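Local coordinates for type II secretion ATPase XpsE (Xanthomonas campestris, PDB 2D28), which belongs to the GspE-like ATPases of bacterial type II secretion systems and is represented here by its N-terminal domain, at residues R52-T57 with I110-D115; V67-L72 with R137-D142; L96-E101 with L106-A111. The protein carries 1 engineered substitution. All coordinates share one frame; numbering follows the deposited sequence.

From the N terminus, helix 51-62 supplies residues 52-57. Interaction 1 closes a long loop to the turn 110-115. Before that loop is complete, residues 67-72 begin a second one, which interaction 2 closes on the C-terminal helix 137-147. The two loops cross. Interaction 3 is a local hairpin, 96-101 with 106-111, nested inside the loop of interaction 2. Interactions 1 and 3 share Ile110 and Ala111, where strand 105-110 runs into the turn. Arg137 joins interactions 1 and 2 by a salt bridge to Asp112, and Trp109 NE1 probably bonds Val67 O between interactions 2 and 3. Together they tie helix 51-62, loop 67-72 and helix 137-147 to the sheet of strands 96-102, 105-110 and 130-134.

Interaction 1. Residues R52-T57 with I110-D115; sequences RDHAET and IADPYD
The His54 imidazole reaches across from helix 51-62 and meets Asp112 OD1 with the edge of its ring. His54 NE2 donates to Asp112 OD1 over 2.8 Å, with an N-H...O angle of 157°. OD1 is approached nearly in line with its C-O bond, and the ring and the carboxylate are almost coplanar. His54 gets there because its CG stands anti to the backbone N (chi1 176°), which sends the ring out from the helix to the turn. Tyr114 comes in beside the same ring. Tyr114 CE2 lies 3.5 Å from His54 CE1. The two aromatics touch rim to rim, neither over the face of the other, with centroids 5.8 Å apart and planes at 38°. Both partners meet the CE1-NE2 edge of the imidazole. His54 NE2 and Arg137 NH1, the latter in a salt bridge, both bond OD1, which should limit rotation of the carboxylate. The arginine probably keeps Asp112 ionised. The backbone of Asp112 to Asp115 forms a type I beta turn, and Asp115 caps the N terminus of helix 116-126. A His-carboxylate hydrogen bond holds helix 51-62 to the turn after the middle strand of the three-stranded sheet, in this MshEN domain of the GspE_N-like family.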
loop_
_atom_site.group_PDB
_atom_site.type_symbol
_atom_site.label_atom_id
_atom_site.label_comp_id
_atom_site.label_asym_id
_atom_site.label_seq_id
_atom_site.Cartn_x
_atom_site.Cartn_y
_atom_site.Cartn_z
ATOM N N ARG A 52 8.304 4.276 6.055
ATOM C CA ARG A 52 8.692 3.027 6.643
ATOM C C ARG A 52 7.763 2.522 7.755
ATOM O O ARG A 52 7.368 1.347 7.755
ATOM C CB ARG A 52 10.146 3.056 7.123
ATOM C CG ARG A 52 10.566 1.720 7.711
ATOM C CD ARG A 52 12.099 1.544 7.882
ATOM N NE ARG A 52 12.669 1.523 6.562
ATOM C CZ ARG A 52 12.680 0.445 5.768
ATOM N NH1 ARG A 52 13.173 0.559 4.571
ATOM N NH2 ARG A 52 12.192 -0.712 6.140
ATOM N N ASP A 53 7.387 3.400 8.677
ATOM C CA ASP A 53 6.543 3.033 9.794
ATOM C C ASP A 53 5.103 2.796 9.325
ATOM O O ASP A 53 4.424 1.957 9.905
ATOM C CB ASP A 53 6.488 4.121 10.840
ATOM C CG ASP A 53 7.756 4.170 11.738
ATOM O OD1 ASP A 53 8.445 3.164 11.872
ATOM O OD2 ASP A 53 8.089 5.223 12.304
ATOM N N HIS A 54 4.671 3.528 8.301
ATOM C CA HIS A 54 3.389 3.237 7.648
ATOM C C HIS A 54 3.373 1.796 7.124
ATOM O O HIS A 54 2.511 0.959 7.541
ATOM C CB HIS A 54 3.045 4.251 6.558
ATOM C CG HIS A 54 1.786 3.890 5.819
ATOM N ND1 HIS A 54 1.015 2.813 6.180
ATOM C CD2 HIS A 54 1.158 4.437 4.767
ATOM C CE1 HIS A 54 -0.022 2.712 5.364
ATOM N NE2 HIS A 54 0.066 3.656 4.469
ATOM N N ALA A 55 4.318 1.471 6.255
ATOM C CA ALA A 55 4.462 0.112 5.685
ATOM C C ALA A 55 4.553 -0.948 6.778
ATOM O O ALA A 55 3.840 -2.003 6.770
ATOM C CB ALA A 55 5.711 0.024 4.762
ATOM N N GLU A 56 5.473 -0.726 7.722
ATOM C CA GLU A 56 5.641 -1.657 8.821
ATOM C C GLU A 56 4.401 -2.055 9.578
ATOM O O GLU A 56 4.119 -3.278 9.835
ATOM C CB GLU A 56 6.612 -1.055 9.860
ATOM C CG GLU A 56 6.976 -2.054 10.964
ATOM C CD GLU A 56 8.223 -2.866 10.651
ATOM O OE1 GLU A 56 8.693 -2.806 9.464
ATOM O OE2 GLU A 56 8.738 -3.534 11.597
ATOM N N THR A 57 3.646 -1.020 9.940
ATOM C CA THR A 57 2.475 -1.187 10.724
ATOM C C THR A 57 1.342 -1.853 9.930
ATOM O O THR A 57 0.624 -2.676 10.478
ATOM C CB THR A 57 2.068 0.160 11.304
ATOM O OG1 THR A 57 3.226 0.671 11.983
ATOM C CG2 THR A 57 1.002 -0.066 12.410
ATOM N N ILE A 110 1.908 -3.157 -2.707
ATOM C CA ILE A 110 0.864 -2.196 -2.389
ATOM C C ILE A 110 1.260 -1.342 -1.213
ATOM O O ILE A 110 1.828 -1.885 -0.188
ATOM C CB ILE A 110 -0.498 -2.987 -2.169
ATOM C CG1 ILE A 110 -1.658 -2.075 -1.891
ATOM C CG2 ILE A 110 -0.319 -4.016 -1.032
ATOM C CD1 ILE A 110 -2.987 -2.684 -2.058
ATOM N N ALA A 111 1.042 -0.033 -1.331
ATOM C CA ALA A 111 1.351 0.909 -0.228
ATOM C C ALA A 111 0.338 0.927 0.894
ATOM O O ALA A 111 0.715 1.058 2.107
ATOM C CB ALA A 111 1.637 2.355 -0.740
ATOM N N ASP A 112 -0.930 0.795 0.490
ATOM C CA ASP A 112 -2.073 0.951 1.363
ATOM C C ASP A 112 -2.955 -0.296 1.358
ATOM O O ASP A 112 -4.076 -0.281 0.881
ATOM C CB ASP A 112 -2.869 2.191 1.003
ATOM C CG ASP A 112 -2.052 3.475 1.073
ATOM O OD1 ASP A 112 -1.178 3.647 1.981
ATOM O OD2 ASP A 112 -2.247 4.387 0.258
ATOM N N PRO A 113 -2.484 -1.363 1.970
ATOM C CA PRO A 113 -3.224 -2.650 1.957
ATOM C C PRO A 113 -4.493 -2.735 2.774
ATOM O O PRO A 113 -5.186 -3.746 2.650
ATOM C CB PRO A 113 -2.174 -3.637 2.436
ATOM C CG PRO A 113 -1.332 -2.835 3.345
ATOM C CD PRO A 113 -1.199 -1.492 2.673
ATOM N N TYR A 114 -4.787 -1.711 3.553
ATOM C CA TYR A 114 -6.051 -1.532 4.247
ATOM C C TYR A 114 -7.169 -0.960 3.338
ATOM O O TYR A 114 -8.288 -0.842 3.798
ATOM C CB TYR A 114 -5.862 -0.570 5.420
ATOM C CG TYR A 114 -5.321 0.761 5.053
ATOM C CD1 TYR A 114 -6.141 1.788 4.636
ATOM C CD2 TYR A 114 -3.925 0.986 5.088
ATOM C CE1 TYR A 114 -5.590 3.031 4.288
ATOM C CE2 TYR A 114 -3.380 2.156 4.737
ATOM C CZ TYR A 114 -4.188 3.169 4.319
ATOM O OH TYR A 114 -3.590 4.331 3.928
ATOM N N ASP A 115 -6.848 -0.580 2.088
ATOM C CA ASP A 115 -7.796 0.130 1.233
ATOM C C ASP A 115 -8.547 -0.899 0.374
ATOM O O ASP A 115 -8.099 -1.279 -0.703
ATOM C CB ASP A 115 -7.050 1.179 0.388
ATOM C CG ASP A 115 -7.984 2.051 -0.402
ATOM O OD1 ASP A 115 -9.170 1.646 -0.600
ATOM O OD2 ASP A 115 -7.536 3.101 -0.878
#

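Interaction 2. Residues V67-L72 with R137-D142; sequences VDARQL and RSEIDD
A short 3-10 segment, residues 69-71, packs at the surface against the start of the C-terminal helix 137-147, where Ala69 meets Glu139. The Glu139 chain is extended beyond CG and brings OE1 to the backbone of the loop. Ala69 N donates to Glu139 OE1 in a weak bond of 3.4 Å, bent to 141°. The methyl CB of Ala69 lies 3.7 Å from Glu139 OE1. A water sits beside this pair, 2.6 Å from Val67 O and 2.7 Å from Glu139 OE1, and bridges the loop to the helix. Val67 O is also met by Trp109 NE1. The acid of Asp68 is turned away from Glu139. With chi1 at 63°, its CG lies between the backbone N and the carbonyl carbon, facing Arg70. The grip is side-on: Arg70 NE bonds Asp68 OD1 at 2.8 Å, and Arg70 NH2 bonds Asp68 OD2 at 2.9 Å. Gln71 OE1 accepts from Asp68 N, so the turn is held from within. Asp68 OD1 stays 5.6 Å from Glu139 OE1. Arg70 probably offsets the charge of Asp68 and so lessens its repulsion of Glu139, while one weak bond and a water imply a modest, partly solvent-mediated link.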
loop_
_atom_site.group_PDB
_atom_site.type_symbol
_atom_site.label_atom_id
_atom_site.label_comp_id
_atom_site.label_asym_id
_atom_site.label_seq_id
_atom_site.Cartn_x
_atom_site.Cartn_y
_atom_site.Cartn_z
ATOM N N VAL A 67 8.053 -6.246 1.227
ATOM C CA VAL A 67 8.941 -6.443 0.091
ATOM C C VAL A 67 9.631 -5.108 -0.161
ATOM O O VAL A 67 9.045 -4.028 -0.015
ATOM C CB VAL A 67 8.202 -6.952 -1.161
ATOM C CG1 VAL A 67 8.998 -6.681 -2.469
ATOM C CG2 VAL A 67 7.832 -8.391 -1.024
ATOM N N ASP A 68 10.912 -5.182 -0.490
ATOM C CA ASP A 68 11.666 -3.980 -0.744
ATOM C C ASP A 68 12.281 -4.015 -2.102
ATOM O O ASP A 68 12.278 -5.047 -2.761
ATOM C CB ASP A 68 12.676 -3.710 0.345
ATOM C CG ASP A 68 13.731 -4.777 0.457
ATOM O OD1 ASP A 68 14.528 -4.967 -0.463
ATOM O OD2 ASP A 68 13.773 -5.510 1.419
ATOM N N ALA A 69 12.807 -2.837 -2.444
ATOM C CA ALA A 69 13.326 -2.494 -3.733
ATOM C C ALA A 69 14.539 -3.330 -4.182
ATOM O O ALA A 69 14.768 -3.534 -5.396
ATOM C CB ALA A 69 13.645 -0.949 -3.706
ATOM N N ARG A 70 15.281 -3.896 -3.223
ATOM C CA ARG A 70 16.367 -4.834 -3.558
ATOM C C ARG A 70 15.789 -6.020 -4.249
ATOM O O ARG A 70 16.486 -6.704 -4.994
ATOM C CB ARG A 70 17.086 -5.381 -2.299
ATOM C CG ARG A 70 17.677 -4.357 -1.397
ATOM C CD ARG A 70 18.198 -4.887 -0.094
ATOM N NE ARG A 70 17.092 -5.509 0.655
ATOM C CZ ARG A 70 17.252 -6.405 1.627
ATOM N NH1 ARG A 70 18.462 -6.701 2.112
ATOM N NH2 ARG A 70 16.184 -6.968 2.186
ATOM N N GLN A 71 14.533 -6.361 -3.933
ATOM C CA GLN A 71 13.947 -7.621 -4.452
ATOM C C GLN A 71 13.378 -7.566 -5.892
ATOM O O GLN A 71 13.008 -8.605 -6.471
ATOM C CB GLN A 71 12.945 -8.215 -3.502
ATOM C CG GLN A 71 13.378 -8.410 -2.034
ATOM C CD GLN A 71 12.172 -8.748 -1.157
ATOM O OE1 GLN A 71 11.714 -7.913 -0.377
ATOM N NE2 GLN A 71 11.674 -9.982 -1.278
ATOM N N LEU A 72 13.355 -6.379 -6.483
ATOM C CA LEU A 72 12.803 -6.172 -7.813
ATOM C C LEU A 72 13.900 -5.829 -8.850
ATOM O O LEU A 72 14.696 -4.912 -8.622
ATOM C CB LEU A 72 11.823 -5.019 -7.672
ATOM C CG LEU A 72 10.606 -5.499 -6.867
ATOM C CD1 LEU A 72 10.325 -4.742 -5.566
ATOM C CD2 LEU A 72 9.495 -5.445 -7.803
ATOM N N ARG A 137 5.848 3.413 0.006
ATOM C CA ARG A 137 5.161 4.169 -1.006
ATOM C C ARG A 137 6.112 4.630 -2.120
ATOM O O ARG A 137 5.821 4.467 -3.310
ATOM C CB ARG A 137 4.465 5.366 -0.372
ATOM C CG ARG A 137 3.439 6.106 -1.338
ATOM C CD ARG A 137 2.700 7.289 -0.661
ATOM N NE ARG A 137 2.137 6.767 0.578
ATOM C CZ ARG A 137 1.036 6.042 0.649
ATOM N NH1 ARG A 137 0.747 5.494 1.795
ATOM N NH2 ARG A 137 0.220 5.901 -0.408
ATOM N N SER A 138 7.225 5.247 -1.749
ATOM C CA SER A 138 8.079 5.861 -2.756
ATOM C C SER A 138 8.825 4.812 -3.503
ATOM O O SER A 138 9.270 5.036 -4.662
ATOM C CB SER A 138 9.086 6.805 -2.062
ATOM O OG SER A 138 8.302 7.884 -1.552
ATOM N N GLU A 139 9.086 3.669 -2.853
ATOM C CA GLU A 139 9.741 2.563 -3.543
ATOM C C GLU A 139 8.861 1.978 -4.648
ATOM O O GLU A 139 9.351 1.598 -5.714
ATOM C CB GLU A 139 10.160 1.464 -2.560
ATOM C CG GLU A 139 11.237 1.967 -1.611
ATOM C CD GLU A 139 11.696 0.925 -0.593
ATOM O OE1 GLU A 139 11.445 -0.255 -0.777
ATOM O OE2 GLU A 139 12.332 1.365 0.364
ATOM N N ILE A 140 7.580 1.828 -4.351
ATOM C CA ILE A 140 6.577 1.424 -5.345
ATOM C C ILE A 140 6.514 2.464 -6.473
ATOM O O ILE A 140 6.526 2.098 -7.661
ATOM C CB ILE A 140 5.193 1.252 -4.678
ATOM C CG1 ILE A 140 5.242 0.101 -3.695
ATOM C CG2 ILE A 140 4.108 1.031 -5.732
ATOM C CD1 ILE A 140 4.005 -0.114 -2.907
ATOM N N ASP A 141 6.428 3.744 -6.116
ATOM C CA ASP A 141 6.374 4.796 -7.159
ATOM C C ASP A 141 7.574 4.753 -8.099
ATOM O O ASP A 141 7.414 4.829 -9.298
ATOM C CB ASP A 141 6.322 6.148 -6.510
ATOM C CG ASP A 141 5.030 6.365 -5.804
ATOM O OD1 ASP A 141 4.024 5.624 -6.012
ATOM O OD2 ASP A 141 4.955 7.254 -4.988
ATOM N N ASP A 142 8.749 4.533 -7.511
ATOM C CA ASP A 142 10.006 4.472 -8.240
ATOM C C ASP A 142 9.998 3.304 -9.203
ATOM O O ASP A 142 10.325 3.439 -10.382
ATOM C CB ASP A 142 11.170 4.310 -7.252
ATOM C CG ASP A 142 11.567 5.602 -6.569
ATOM O OD1 ASP A 142 11.040 6.692 -6.834
ATOM O OD2 ASP A 142 12.398 5.593 -5.682
HETATM O O HOH W 1 9.425 -1.536 0.491
#

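Interaction 3. Residues L96-E101 with L106-A111; sequences LCPVGE and LDLWIA
Leu96, near the start of a beta hairpin, lies across from Ile110. The hairpin pairs strand 96-102 with strand 105-110, and the short segments run antiparallel at 156°. Leu96 CB sits 3.4 Å from Trp109 O and beside CA of Ile110. CG then lies between the backbone N and the carbonyl carbon (chi1 45°), and the side chain forks. Leu96 CD1 touches CD1 of Leu108 at 4.2 Å. Leu96 CD2 meets CD1 of Ile110, also at 4.2 Å, the two side chains lying side by side and pointing the same way. Leu108 runs in the same direction as the Pro98 ring, with CD1 against the Pro98 N and CG. This apolar face, with Leu96, Leu108 and Ile110, packs on helix 116-126.

The backbone holds the strands together. Cys97 N donates to Trp109 O at 2.9 Å, and Trp109 N donates back to Cys97 O at 3.0 Å. Farther along, Val99 N bonds Asp107 O at 2.8 Å, nearly straight at 173°. Asp107 N answers to Gly100 O at 2.7 Å. Val99 and Gly100 thus both lie opposite Asp107, which fits a beta bulge at Val99. On the face of Cys97, Asp107 and Trp109, the Trp109 indole packs against Ile140 and Leu143 of helix 137-147 and against Leu72. Val99 CG1 touches Trp109 CB, the two side chains crossing at a slant. The Asp107 carboxylate forms a salt bridge with Arg102, the next residue of strand 96-102. Asp107 CB lies 3.8 Å from Val99 CG2, the two side chains crossing at about a right angle.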
loop_
_atom_site.group_PDB
_atom_site.type_symbol
_atom_site.label_atom_id
_atom_site.label_comp_id
_atom_site.label_asym_id
_atom_site.label_seq_id
_atom_site.Cartn_x
_atom_site.Cartn_y
_atom_site.Cartn_z
ATOM N N LEU A 96 0.364 1.220 -6.295
ATOM C CA LEU A 96 0.488 -0.229 -6.183
ATOM C C LEU A 96 0.946 -0.686 -7.593
ATOM O O LEU A 96 0.859 0.079 -8.564
ATOM C CB LEU A 96 -0.850 -0.835 -5.845
ATOM C CG LEU A 96 -2.107 -0.392 -6.566
ATOM C CD1 LEU A 96 -2.252 -1.092 -7.899
ATOM C CD2 LEU A 96 -3.361 -0.729 -5.747
ATOM N N CYS A 97 1.479 -1.873 -7.685
ATOM C CA CYS A 97 2.206 -2.327 -8.875
ATOM C C CYS A 97 2.264 -3.854 -8.993
ATOM O O CYS A 97 2.727 -4.506 -8.081
ATOM C CB CYS A 97 3.640 -1.781 -8.841
ATOM S SG CYS A 97 4.438 -1.999 -10.501
ATOM N N PRO A 98 1.764 -4.450 -10.071
ATOM C CA PRO A 98 1.937 -5.867 -10.253
ATOM C C PRO A 98 3.439 -6.172 -10.435
ATOM O O PRO A 98 4.129 -5.486 -11.247
ATOM C CB PRO A 98 1.153 -6.144 -11.525
ATOM C CG PRO A 98 0.223 -5.021 -11.606
ATOM C CD PRO A 98 1.029 -3.838 -11.195
ATOM N N VAL A 99 3.933 -7.174 -9.723
ATOM C CA VAL A 99 5.378 -7.515 -9.771
ATOM C C VAL A 99 5.707 -8.938 -10.195
ATOM O O VAL A 99 6.908 -9.283 -10.340
ATOM C CB VAL A 99 6.131 -7.164 -8.482
ATOM C CG1 VAL A 99 6.097 -5.689 -8.286
ATOM C CG2 VAL A 99 5.547 -7.859 -7.227
ATOM N N GLY A 100 4.687 -9.756 -10.400
ATOM C CA GLY A 100 4.903 -11.125 -10.809
ATOM C C GLY A 100 3.610 -11.895 -10.751
ATOM O O GLY A 100 2.679 -11.448 -10.174
ATOM N N GLU A 101 3.615 -13.087 -11.319
ATOM C CA GLU A 101 2.497 -13.986 -11.305
ATOM C C GLU A 101 3.063 -15.387 -11.005
ATOM O O GLU A 101 3.970 -15.841 -11.727
ATOM C CB GLU A 101 1.831 -13.938 -12.665
ATOM C CG GLU A 101 0.375 -13.580 -12.663
ATOM C CD GLU A 101 -0.267 -13.509 -14.058
ATOM O OE1 GLU A 101 -1.370 -14.060 -14.231
ATOM O OE2 GLU A 101 0.311 -12.902 -14.987
ATOM N N LEU A 106 -1.466 -13.227 -8.823
ATOM C CA LEU A 106 -0.764 -12.000 -9.147
ATOM C C LEU A 106 -0.145 -11.387 -7.910
ATOM O O LEU A 106 -0.866 -10.996 -6.969
ATOM C CB LEU A 106 -1.760 -11.018 -9.819
ATOM C CG LEU A 106 -1.104 -9.764 -10.380
ATOM C CD1 LEU A 106 -0.322 -10.141 -11.705
ATOM C CD2 LEU A 106 -2.204 -8.754 -10.641
ATOM N N ASP A 107 1.193 -11.257 -7.912
ATOM C CA ASP A 107 1.892 -10.589 -6.872
ATOM C C ASP A 107 1.703 -9.077 -7.035
ATOM O O ASP A 107 2.066 -8.508 -8.084
ATOM C CB ASP A 107 3.351 -10.930 -6.802
ATOM C CG ASP A 107 3.612 -12.365 -6.472
ATOM O OD1 ASP A 107 3.127 -12.874 -5.432
ATOM O OD2 ASP A 107 4.285 -13.092 -7.218
ATOM N N LEU A 108 1.119 -8.438 -6.026
ATOM C CA LEU A 108 0.880 -7.001 -6.069
ATOM C C LEU A 108 1.551 -6.334 -4.911
ATOM O O LEU A 108 1.208 -6.564 -3.740
ATOM C CB LEU A 108 -0.626 -6.735 -6.046
ATOM C CG LEU A 108 -1.058 -5.291 -6.260
ATOM C CD1 LEU A 108 -0.922 -5.020 -7.738
ATOM C CD2 LEU A 108 -2.490 -4.956 -5.781
ATOM N N TRP A 109 2.464 -5.444 -5.239
ATOM C CA TRP A 109 3.121 -4.601 -4.286
ATOM C C TRP A 109 2.208 -3.403 -3.985
ATOM O O TRP A 109 1.823 -2.652 -4.922
ATOM C CB TRP A 109 4.425 -4.146 -4.924
ATOM C CG TRP A 109 5.543 -3.833 -4.041
ATOM C CD1 TRP A 109 5.649 -4.118 -2.678
ATOM C CD2 TRP A 109 6.760 -3.153 -4.386
ATOM N NE1 TRP A 109 6.846 -3.669 -2.208
ATOM C CE2 TRP A 109 7.540 -3.072 -3.228
ATOM C CE3 TRP A 109 7.228 -2.520 -5.540
ATOM C CZ2 TRP A 109 8.781 -2.434 -3.202
ATOM C CZ3 TRP A 109 8.478 -1.917 -5.508
ATOM C CH2 TRP A 109 9.218 -1.856 -4.340
ATOM N N ILE A 110 1.908 -3.157 -2.707
ATOM C CA ILE A 110 0.864 -2.196 -2.389
ATOM C C ILE A 110 1.260 -1.342 -1.213
ATOM O O ILE A 110 1.828 -1.885 -0.188
ATOM C CB ILE A 110 -0.498 -2.987 -2.169
ATOM C CG1 ILE A 110 -1.658 -2.075 -1.891
ATOM C CG2 ILE A 110 -0.319 -4.016 -1.032
ATOM C CD1 ILE A 110 -2.987 -2.684 -2.058
ATOM N N ALA A 111 1.042 -0.033 -1.331
ATOM C CA ALA A 111 1.351 0.909 -0.228
ATOM C C ALA A 111 0.338 0.927 0.894
ATOM O O ALA A 111 0.715 1.058 2.107
ATOM C CB ALA A 111 1.637 2.355 -0.740
#